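Local coordinates for protein alanine racemase (PDB 3HUR) that belongs to the alanine racemase family, whose chains pair an N-terminal TIM-barrel domain with a C-terminal domain rich in beta strands, at residues R76-W90 and H101-L113. Sequence-based numbering, arbitrary orientation.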
ATOM      1  N   ARG A  76      18.380  25.622 -20.581  1.00 33.95           N
ATOM      2  CA  ARG A  76      19.066  26.436 -21.605  1.00 35.70           C
ATOM      3  C   ARG A  76      18.503  26.141 -22.976  1.00 37.10           C
ATOM      4  O   ARG A  76      18.162  27.052 -23.709  1.00 36.94           O
ATOM      5  CB  ARG A  76      20.588  26.212 -21.602  1.00 35.20           C
ATOM      6  CG  ARG A  76      21.287  26.832 -20.433  1.00 35.10           C
ATOM      7  CD  ARG A  76      21.230  28.358 -20.519  1.00 34.86           C
ATOM      8  NE  ARG A  76      21.920  28.995 -19.386  1.00 31.01           N
ATOM      9  CZ  ARG A  76      21.439  30.028 -18.729  1.00 29.83           C
ATOM     10  NH1 ARG A  76      20.278  30.544 -19.061  1.00 33.00           N
ATOM     11  NH2 ARG A  76      22.086  30.535 -17.706  1.00 33.24           N
ATOM     12  N   GLN A  77      18.390  24.848 -23.290  1.00 38.79           N
ATOM     13  CA  GLN A  77      17.685  24.394 -24.467  1.00 39.92           C
ATOM     14  C   GLN A  77      16.301  24.994 -24.618  1.00 39.48           C
ATOM     15  O   GLN A  77      15.853  25.178 -25.744  1.00 39.56           O
ATOM     16  CB  GLN A  77      17.485  22.889 -24.439  1.00 40.81           C
ATOM     17  CG  GLN A  77      18.655  22.060 -24.901  1.00 44.49           C
ATOM     18  CD  GLN A  77      18.204  20.662 -25.352  1.00 48.36           C
ATOM     19  OE1 GLN A  77      17.146  20.150 -24.912  1.00 51.59           O
ATOM     20  NE2 GLN A  77      18.997  20.044 -26.224  1.00 46.03           N
ATOM     21  N   ALA A  78      15.593  25.242 -23.516  1.00 39.10           N
ATOM     22  CA  ALA A  78      14.223  25.789 -23.605  1.00 38.52           C
ATOM     23  C   ALA A  78      14.196  27.297 -23.720  1.00 39.03           C
ATOM     24  O   ALA A  78      13.124  27.901 -23.596  1.00 38.39           O
ATOM     25  CB  ALA A  78      13.401  25.340 -22.450  1.00 37.86           C
ATOM     26  N   ASP A  79      15.381  27.893 -23.931  1.00 40.53           N
ATOM     27  CA  ASP A  79      15.587  29.344 -24.182  1.00 41.30           C
ATOM     28  C   ASP A  79      15.430  30.201 -22.950  1.00 41.15           C
ATOM     29  O   ASP A  79      15.130  31.390 -23.035  1.00 41.66           O
ATOM     30  CB  ASP A  79      14.697  29.882 -25.318  1.00 41.72           C
ATOM     31  CG  ASP A  79      15.037  29.268 -26.679  1.00 44.95           C
ATOM     32  OD1 ASP A  79      16.241  29.007 -26.978  1.00 46.32           O
ATOM     33  OD2 ASP A  79      14.082  29.046 -27.462  1.00 49.92           O
ATOM     34  N   LEU A  80      15.659  29.618 -21.787  1.00 41.20           N
ATOM     35  CA  LEU A  80      15.801  30.430 -20.589  1.00 40.86           C
ATOM     36  C   LEU A  80      17.169  31.089 -20.590  1.00 41.01           C
ATOM     37  O   LEU A  80      18.186  30.413 -20.846  1.00 41.02           O
ATOM     38  CB  LEU A  80      15.581  29.564 -19.355  1.00 40.91           C
ATOM     39  CG  LEU A  80      14.069  29.399 -19.289  1.00 40.42           C
ATOM     40  CD1 LEU A  80      13.662  27.936 -19.362  1.00 40.77           C
ATOM     41  CD2 LEU A  80      13.504  30.176 -18.111  1.00 37.06           C
ATOM     42  N   THR A  81      17.190  32.397 -20.330  1.00 40.11           N
ATOM     43  CA  THR A  81      18.423  33.174 -20.439  1.00 39.84           C
ATOM     44  C   THR A  81      18.913  33.706 -19.115  1.00 39.31           C
ATOM     45  O   THR A  81      20.067  34.137 -19.023  1.00 39.88           O
ATOM     46  CB  THR A  81      18.256  34.367 -21.399  1.00 39.83           C
ATOM     47  OG1 THR A  81      17.096  35.122 -21.029  1.00 40.96           O
ATOM     48  CG2 THR A  81      18.105  33.871 -22.840  1.00 39.28           C
ATOM     49  N   LEU A  82      18.059  33.689 -18.094  1.00 38.22           N
ATOM     50  CA  LEU A  82      18.472  34.096 -16.765  1.00 36.63           C
ATOM     51  C   LEU A  82      19.642  33.276 -16.331  1.00 36.26           C
ATOM     52  O   LEU A  82      19.874  32.169 -16.834  1.00 36.60           O
ATOM     53  CB  LEU A  82      17.376  33.907 -15.751  1.00 36.60           C
ATOM     54  CG  LEU A  82      16.135  34.755 -15.968  1.00 35.69           C
ATOM     55  CD1 LEU A  82      15.088  34.370 -14.968  1.00 32.48           C
ATOM     56  CD2 LEU A  82      16.459  36.210 -15.864  1.00 35.34           C
ATOM     57  N   PRO A  83      20.446  33.828 -15.418  1.00 35.74           N
ATOM     58  CA  PRO A  83      21.531  32.967 -14.897  1.00 34.78           C
ATOM     59  C   PRO A  83      20.963  31.799 -14.068  1.00 33.87           C
ATOM     60  O   PRO A  83      19.936  31.929 -13.421  1.00 32.93           O
ATOM     61  CB  PRO A  83      22.377  33.903 -14.034  1.00 34.93           C
ATOM     62  CG  PRO A  83      21.544  35.204 -13.882  1.00 35.53           C
ATOM     63  CD  PRO A  83      20.459  35.211 -14.901  1.00 34.97           C
ATOM     64  N   ILE A  84      21.671  30.676 -14.092  1.00 33.36           N
ATOM     65  CA  ILE A  84      21.247  29.456 -13.455  1.00 32.35           C
ATOM     66  C   ILE A  84      22.369  28.939 -12.631  1.00 32.34           C
ATOM     67  O   ILE A  84      23.523  28.981 -13.036  1.00 32.97           O
ATOM     68  CB  ILE A  84      20.897  28.352 -14.488  1.00 32.28           C
ATOM     69  CG1 ILE A  84      19.604  28.708 -15.221  1.00 31.17           C
ATOM     70  CG2 ILE A  84      20.724  27.019 -13.787  1.00 30.09           C
ATOM     71  CD1 ILE A  84      19.577  28.317 -16.648  1.00 30.77           C
ATOM     72  N   TRP A  85      22.011  28.398 -11.485  1.00 31.99           N
ATOM     73  CA  TRP A  85      22.982  28.003 -10.497  1.00 32.25           C
ATOM     74  C   TRP A  85      22.626  26.588 -10.136  1.00 32.79           C
ATOM     75  O   TRP A  85      21.525  26.314  -9.695  1.00 32.53           O
ATOM     76  CB  TRP A  85      22.832  28.969  -9.313  1.00 32.18           C
ATOM     77  CG  TRP A  85      23.566  28.683  -8.054  1.00 31.58           C
ATOM     78  CD1 TRP A  85      24.467  27.678  -7.800  1.00 32.66           C
ATOM     79  CD2 TRP A  85      23.497  29.471  -6.862  1.00 29.05           C
ATOM     80  NE1 TRP A  85      24.915  27.780  -6.500  1.00 32.37           N
ATOM     81  CE2 TRP A  85      24.336  28.885  -5.920  1.00 28.98           C
ATOM     82  CE3 TRP A  85      22.765  30.604  -6.500  1.00 29.05           C
ATOM     83  CZ2 TRP A  85      24.476  29.390  -4.645  1.00 30.04           C
ATOM     84  CZ3 TRP A  85      22.904  31.100  -5.233  1.00 29.88           C
ATOM     85  CH2 TRP A  85      23.757  30.498  -4.320  1.00 29.65           C
ATOM     86  N   VAL A  86      23.563  25.688 -10.354  1.00 34.01           N
ATOM     87  CA  VAL A  86      23.383  24.288 -10.071  1.00 35.21           C
ATOM     88  C   VAL A  86      24.030  23.963  -8.734  1.00 36.51           C
ATOM     89  O   VAL A  86      25.153  24.357  -8.482  1.00 37.17           O
ATOM     90  CB  VAL A  86      23.978  23.460 -11.223  1.00 35.57           C
ATOM     91  CG1 VAL A  86      23.843  21.926 -10.947  1.00 34.67           C
ATOM     92  CG2 VAL A  86      23.274  23.859 -12.499  1.00 33.65           C
ATOM     93  N   LEU A  87      23.337  23.213  -7.880  1.00 38.52           N
ATOM     94  CA  LEU A  87      23.664  23.246  -6.459  1.00 39.72           C
ATOM     95  C   LEU A  87      24.787  22.350  -5.962  1.00 40.97           C
ATOM     96  O   LEU A  87      25.489  22.742  -4.962  1.00 42.91           O
ATOM     97  CB  LEU A  87      22.427  23.055  -5.584  1.00 39.66           C
ATOM     98  CG  LEU A  87      21.653  24.348  -5.348  1.00 40.53           C
ATOM     99  CD1 LEU A  87      20.499  24.094  -4.389  1.00 41.60           C
ATOM    100  CD2 LEU A  87      22.567  25.428  -4.793  1.00 41.15           C
ATOM    101  N   GLY A  88      24.982  21.192  -6.587  1.00 40.32           N
ATOM    102  CA  GLY A  88      25.946  20.235  -6.042  1.00 39.39           C
ATOM    103  C   GLY A  88      26.917  19.768  -7.089  1.00 39.82           C
ATOM    104  O   GLY A  88      27.428  18.648  -7.021  1.00 41.22           O
ATOM    105  N   ALA A  89      27.186  20.615  -8.065  1.00 39.10           N
ATOM    106  CA  ALA A  89      28.045  20.236  -9.144  1.00 39.27           C
ATOM    107  C   ALA A  89      29.255  21.203  -9.197  1.00 39.57           C
ATOM    108  O   ALA A  89      29.096  22.416  -9.135  1.00 38.56           O
ATOM    109  CB  ALA A  89      27.263  20.238 -10.452  1.00 38.46           C
ATOM    110  N   TRP A  90      30.454  20.638  -9.274  1.00 40.32           N
ATOM    111  CA  TRP A  90      31.662  21.415  -9.323  1.00 41.71           C
ATOM    112  C   TRP A  90      32.845  20.626  -9.844  1.00 43.69           C
ATOM    113  O   TRP A  90      33.973  20.929  -9.493  1.00 44.25           O
ATOM    114  CB  TRP A  90      31.964  22.011  -7.928  1.00 41.45           C
ATOM    115  CG  TRP A  90      31.985  21.018  -6.859  1.00 40.23           C
ATOM    116  CD1 TRP A  90      32.909  20.040  -6.686  1.00 42.29           C
ATOM    117  CD2 TRP A  90      31.045  20.880  -5.794  1.00 36.10           C
ATOM    118  NE1 TRP A  90      32.588  19.281  -5.580  1.00 42.82           N
ATOM    119  CE2 TRP A  90      31.451  19.785  -5.015  1.00 38.58           C
ATOM    120  CE3 TRP A  90      29.890  21.562  -5.436  1.00 37.74           C
ATOM    121  CZ2 TRP A  90      30.750  19.361  -3.891  1.00 38.75           C
ATOM    122  CZ3 TRP A  90      29.176  21.139  -4.323  1.00 37.68           C
ATOM    123  CH2 TRP A  90      29.607  20.044  -3.565  1.00 38.63           C
ATOM    124  N   HIS A 101      27.574  27.973 -20.750  1.00 39.17           N
ATOM    125  CA  HIS A 101      26.124  28.056 -20.561  1.00 38.81           C
ATOM    126  C   HIS A 101      25.702  28.994 -19.422  1.00 38.25           C
ATOM    127  O   HIS A 101      24.516  28.997 -19.027  1.00 37.18           O
ATOM    128  CB  HIS A 101      25.564  26.645 -20.316  1.00 38.72           C
ATOM    129  CG  HIS A 101      25.754  25.715 -21.470  1.00 38.04           C
ATOM    130  ND1 HIS A 101      25.012  25.811 -22.631  1.00 37.74           N
ATOM    131  CD2 HIS A 101      26.571  24.646 -21.625  1.00 37.11           C
ATOM    132  CE1 HIS A 101      25.382  24.847 -23.456  1.00 39.80           C
ATOM    133  NE2 HIS A 101      26.326  24.127 -22.869  1.00 38.48           N
ATOM    134  N   ASP A 102      26.672  29.760 -18.894  1.00 38.26           N
ATOM    135  CA  ASP A 102      26.435  30.780 -17.867  1.00 38.07           C
ATOM    136  C   ASP A 102      25.764  30.175 -16.639  1.00 37.24           C
ATOM    137  O   ASP A 102      24.660  30.601 -16.227  1.00 36.56           O
ATOM    138  CB  ASP A 102      25.547  31.891 -18.413  1.00 38.59           C
ATOM    139  CG  ASP A 102      25.364  33.027 -17.413  1.00 43.87           C
ATOM    140  OD1 ASP A 102      26.345  33.262 -16.646  1.00 49.25           O
ATOM    141  OD2 ASP A 102      24.270  33.695 -17.385  1.00 47.54           O
ATOM    142  N   ILE A 103      26.407  29.149 -16.093  1.00 35.56           N
ATOM    143  CA  ILE A 103      25.903  28.466 -14.937  1.00 35.35           C
ATOM    144  C   ILE A 103      26.768  28.778 -13.743  1.00 35.33           C
ATOM    145  O   ILE A 103      27.990  28.593 -13.794  1.00 34.04           O
ATOM    146  CB  ILE A 103      25.909  26.925 -15.145  1.00 36.11           C
ATOM    147  CG1 ILE A 103      24.975  26.551 -16.304  1.00 35.70           C
ATOM    148  CG2 ILE A 103      25.538  26.201 -13.848  1.00 34.07           C
ATOM    149  CD1 ILE A 103      24.894  25.067 -16.547  1.00 38.23           C
ATOM    150  N   VAL A 104      26.128  29.241 -12.673  1.00 34.82           N
ATOM    151  CA  VAL A 104      26.813  29.492 -11.433  1.00 34.60           C
ATOM    152  C   VAL A 104      27.037  28.186 -10.720  1.00 34.76           C
ATOM    153  O   VAL A 104      26.155  27.368 -10.677  1.00 35.99           O
ATOM    154  CB  VAL A 104      25.967  30.380 -10.505  1.00 34.71           C
ATOM    155  CG1 VAL A 104      26.656  30.544  -9.138  1.00 34.30           C
ATOM    156  CG2 VAL A 104      25.678  31.713 -11.152  1.00 33.70           C
ATOM    157  N   ILE A 105      28.199  28.002 -10.107  1.00 35.23           N
ATOM    158  CA  ILE A 105      28.467  26.815  -9.294  1.00 34.89           C
ATOM    159  C   ILE A 105      28.903  27.208  -7.873  1.00 35.74           C
ATOM    160  O   ILE A 105      29.280  28.351  -7.622  1.00 35.14           O
ATOM    161  CB  ILE A 105      29.488  25.868  -9.950  1.00 35.14           C
ATOM    162  CG1 ILE A 105      30.902  26.455  -9.969  1.00 35.12           C
ATOM    163  CG2 ILE A 105      29.044  25.495 -11.395  1.00 34.88           C
ATOM    164  CD1 ILE A 105      31.914  25.478 -10.525  1.00 33.04           C
ATOM    165  N   THR A 106      28.775  26.258  -6.945  1.00 36.26           N
ATOM    166  CA  THR A 106      29.122  26.445  -5.555  1.00 36.85           C
ATOM    167  C   THR A 106      30.606  26.117  -5.350  1.00 37.15           C
ATOM    168  O   THR A 106      31.136  25.198  -5.963  1.00 36.32           O
ATOM    169  CB  THR A 106      28.249  25.582  -4.610  1.00 36.65           C
ATOM    170  OG1 THR A 106      27.056  26.285  -4.250  1.00 37.72           O
ATOM    171  CG2 THR A 106      28.971  25.274  -3.348  1.00 37.52           C
ATOM    172  N   ILE A 107      31.273  26.915  -4.518  1.00 37.79           N
ATOM    173  CA  ILE A 107      32.616  26.613  -4.123  1.00 39.06           C
ATOM    174  C   ILE A 107      32.492  25.752  -2.882  1.00 39.60           C
ATOM    175  O   ILE A 107      31.928  26.187  -1.874  1.00 39.71           O
ATOM    176  CB  ILE A 107      33.442  27.850  -3.769  1.00 39.50           C
ATOM    177  CG1 ILE A 107      33.473  28.834  -4.932  1.00 40.28           C
ATOM    178  CG2 ILE A 107      34.847  27.394  -3.432  1.00 38.83           C
ATOM    179  CD1 ILE A 107      34.350  30.056  -4.702  1.00 40.15           C
ATOM    180  N   PRO A 108      33.016  24.532  -2.944  1.00 40.13           N
ATOM    181  CA  PRO A 108      32.752  23.597  -1.883  1.00 41.46           C
ATOM    182  C   PRO A 108      33.769  23.595  -0.761  1.00 42.53           C
ATOM    183  O   PRO A 108      33.442  23.145   0.344  1.00 42.71           O
ATOM    184  CB  PRO A 108      32.802  22.255  -2.617  1.00 41.41           C
ATOM    185  CG  PRO A 108      33.840  22.459  -3.611  1.00 40.09           C
ATOM    186  CD  PRO A 108      33.612  23.860  -4.105  1.00 39.96           C
ATOM    187  N   SER A 109      34.997  24.042  -1.061  1.00 43.84           N
ATOM    188  CA  SER A 109      36.145  23.930  -0.141  1.00 44.36           C
ATOM    189  C   SER A 109      37.312  24.807  -0.608  1.00 44.72           C
ATOM    190  O   SER A 109      37.458  25.026  -1.807  1.00 44.41           O
ATOM    191  CB  SER A 109      36.624  22.464  -0.056  1.00 44.04           C
ATOM    192  OG  SER A 109      37.594  22.190  -1.055  1.00 44.08           O
ATOM    193  N   LEU A 110      38.158  25.256   0.330  1.00 45.28           N
ATOM    194  CA  LEU A 110      39.392  25.976  -0.026  1.00 45.60           C
ATOM    195  C   LEU A 110      40.294  25.169  -0.949  1.00 45.70           C
ATOM    196  O   LEU A 110      40.832  25.700  -1.928  1.00 45.50           O
ATOM    197  CB  LEU A 110      40.185  26.432   1.212  1.00 45.84           C
ATOM    198  CG  LEU A 110      41.351  27.408   0.916  1.00 46.33           C
ATOM    199  CD1 LEU A 110      40.833  28.716   0.369  1.00 43.24           C
ATOM    200  CD2 LEU A 110      42.214  27.654   2.152  1.00 46.40           C
ATOM    201  N   ALA A 111      40.456  23.888  -0.671  1.00 46.54           N
ATOM    202  CA  ALA A 111      41.274  23.038  -1.559  1.00 47.56           C
ATOM    203  C   ALA A 111      40.846  23.159  -3.050  1.00 48.15           C
ATOM    204  O   ALA A 111      41.684  23.352  -3.957  1.00 47.46           O
ATOM    205  CB  ALA A 111      41.229  21.586  -1.088  1.00 47.60           C
ATOM    206  N   TRP A 112      39.535  23.089  -3.271  1.00 48.91           N
ATOM    207  CA  TRP A 112      38.943  23.162  -4.614  1.00 49.50           C
ATOM    208  C   TRP A 112      39.359  24.431  -5.354  1.00 49.92           C
ATOM    209  O   TRP A 112      39.658  24.393  -6.537  1.00 49.62           O
ATOM    210  CB  TRP A 112      37.400  23.070  -4.506  1.00 49.58           C
ATOM    211  CG  TRP A 112      36.655  23.108  -5.830  1.00 49.40           C
ATOM    212  CD1 TRP A 112      36.173  22.042  -6.526  1.00 48.44           C
ATOM    213  CD2 TRP A 112      36.324  24.272  -6.604  1.00 48.37           C
ATOM    214  NE1 TRP A 112      35.566  22.466  -7.673  1.00 48.04           N
ATOM    215  CE2 TRP A 112      35.655  23.828  -7.753  1.00 47.42           C
ATOM    216  CE3 TRP A 112      36.557  25.640  -6.449  1.00 47.20           C
ATOM    217  CZ2 TRP A 112      35.199  24.695  -8.724  1.00 46.62           C
ATOM    218  CZ3 TRP A 112      36.103  26.498  -7.417  1.00 46.81           C
ATOM    219  CH2 TRP A 112      35.427  26.025  -8.538  1.00 46.88           C
ATOM    220  N   LEU A 113      39.349  25.559  -4.645  1.00 51.42           N
ATOM    221  CA  LEU A 113      39.744  26.878  -5.210  1.00 52.12           C
ATOM    222  C   LEU A 113      41.221  26.962  -5.500  1.00 52.56           C
ATOM    223  O   LEU A 113      41.619  27.514  -6.508  1.00 53.40           O
ATOM    224  CB  LEU A 113      39.412  28.023  -4.247  1.00 52.16           C
ATOM    225  CG  LEU A 113      38.187  28.878  -4.534  1.00 52.01           C
ATOM    226  CD1 LEU A 113      38.119  30.038  -3.518  1.00 49.39           C
ATOM    227  CD2 LEU A 113      38.221  29.386  -5.961  1.00 50.52           C
TER
HETATM  228  O   HOH W   1      27.536  23.626  -7.748  1.00 25.94           O
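Trp90 lays one face of its indole on Pro108, whose CB stands 3.7 Å from the centroid of the six-membered ring, almost on the ring normal; Gly88 O lies over the opposite face, toward the rim. A proline suits this place because its compact, rigid ring offers CH groups to the pi face, and its CD also covers one face of Trp112. The Trp112 ring turns its edge to Trp90 O, and Trp112 NE1 donates to that carbonyl within the ring plane at 2.9 Å and 168°, a nearly straight bond that suits an indole, with its single in-plane N-H. Trp85 is sandwiched between Val104 CG1 on one face and Leu87 CD2 on the other. Its chi1 of 171°, which places CG opposite the backbone N, turns the ring face toward Val104 CG1; valine, beta-branched and at home in a strand, supplies the methyl. At the ring edge Trp85 NE1 makes a weak 3.4 Å bond to Thr106 OG1, whose stronger partner is Tyr163.

The guanidinium of Arg76 carries Ile84 CD1 over one face, while its edges serve carbonyls. Arg76 NE donates to His101 O at 2.6 Å, NH2 to Asp102 O, and NH1 and NH2 together grip Leu82 O; NH1 also reaches Leu80 O. Five N-H groups make arginine apt for tying the turn after its own helix to the Schellman end of helix 95-100, where Asp102 takes positive phi.

Between these ends the strands pair in parallel: Val104 N donates to Ile84 O and Val86 N to Val104 O (3.1 Å). Beyond the last pair, a water links Val86 O to Thr106 N. Strands 84-86 and 103-107, joined through helix 95-100, form a beta-alpha-beta unit of the barrel, flanked by strands 63-66 and 123-128, with helix 69-77 packing on Val86 and Ile103.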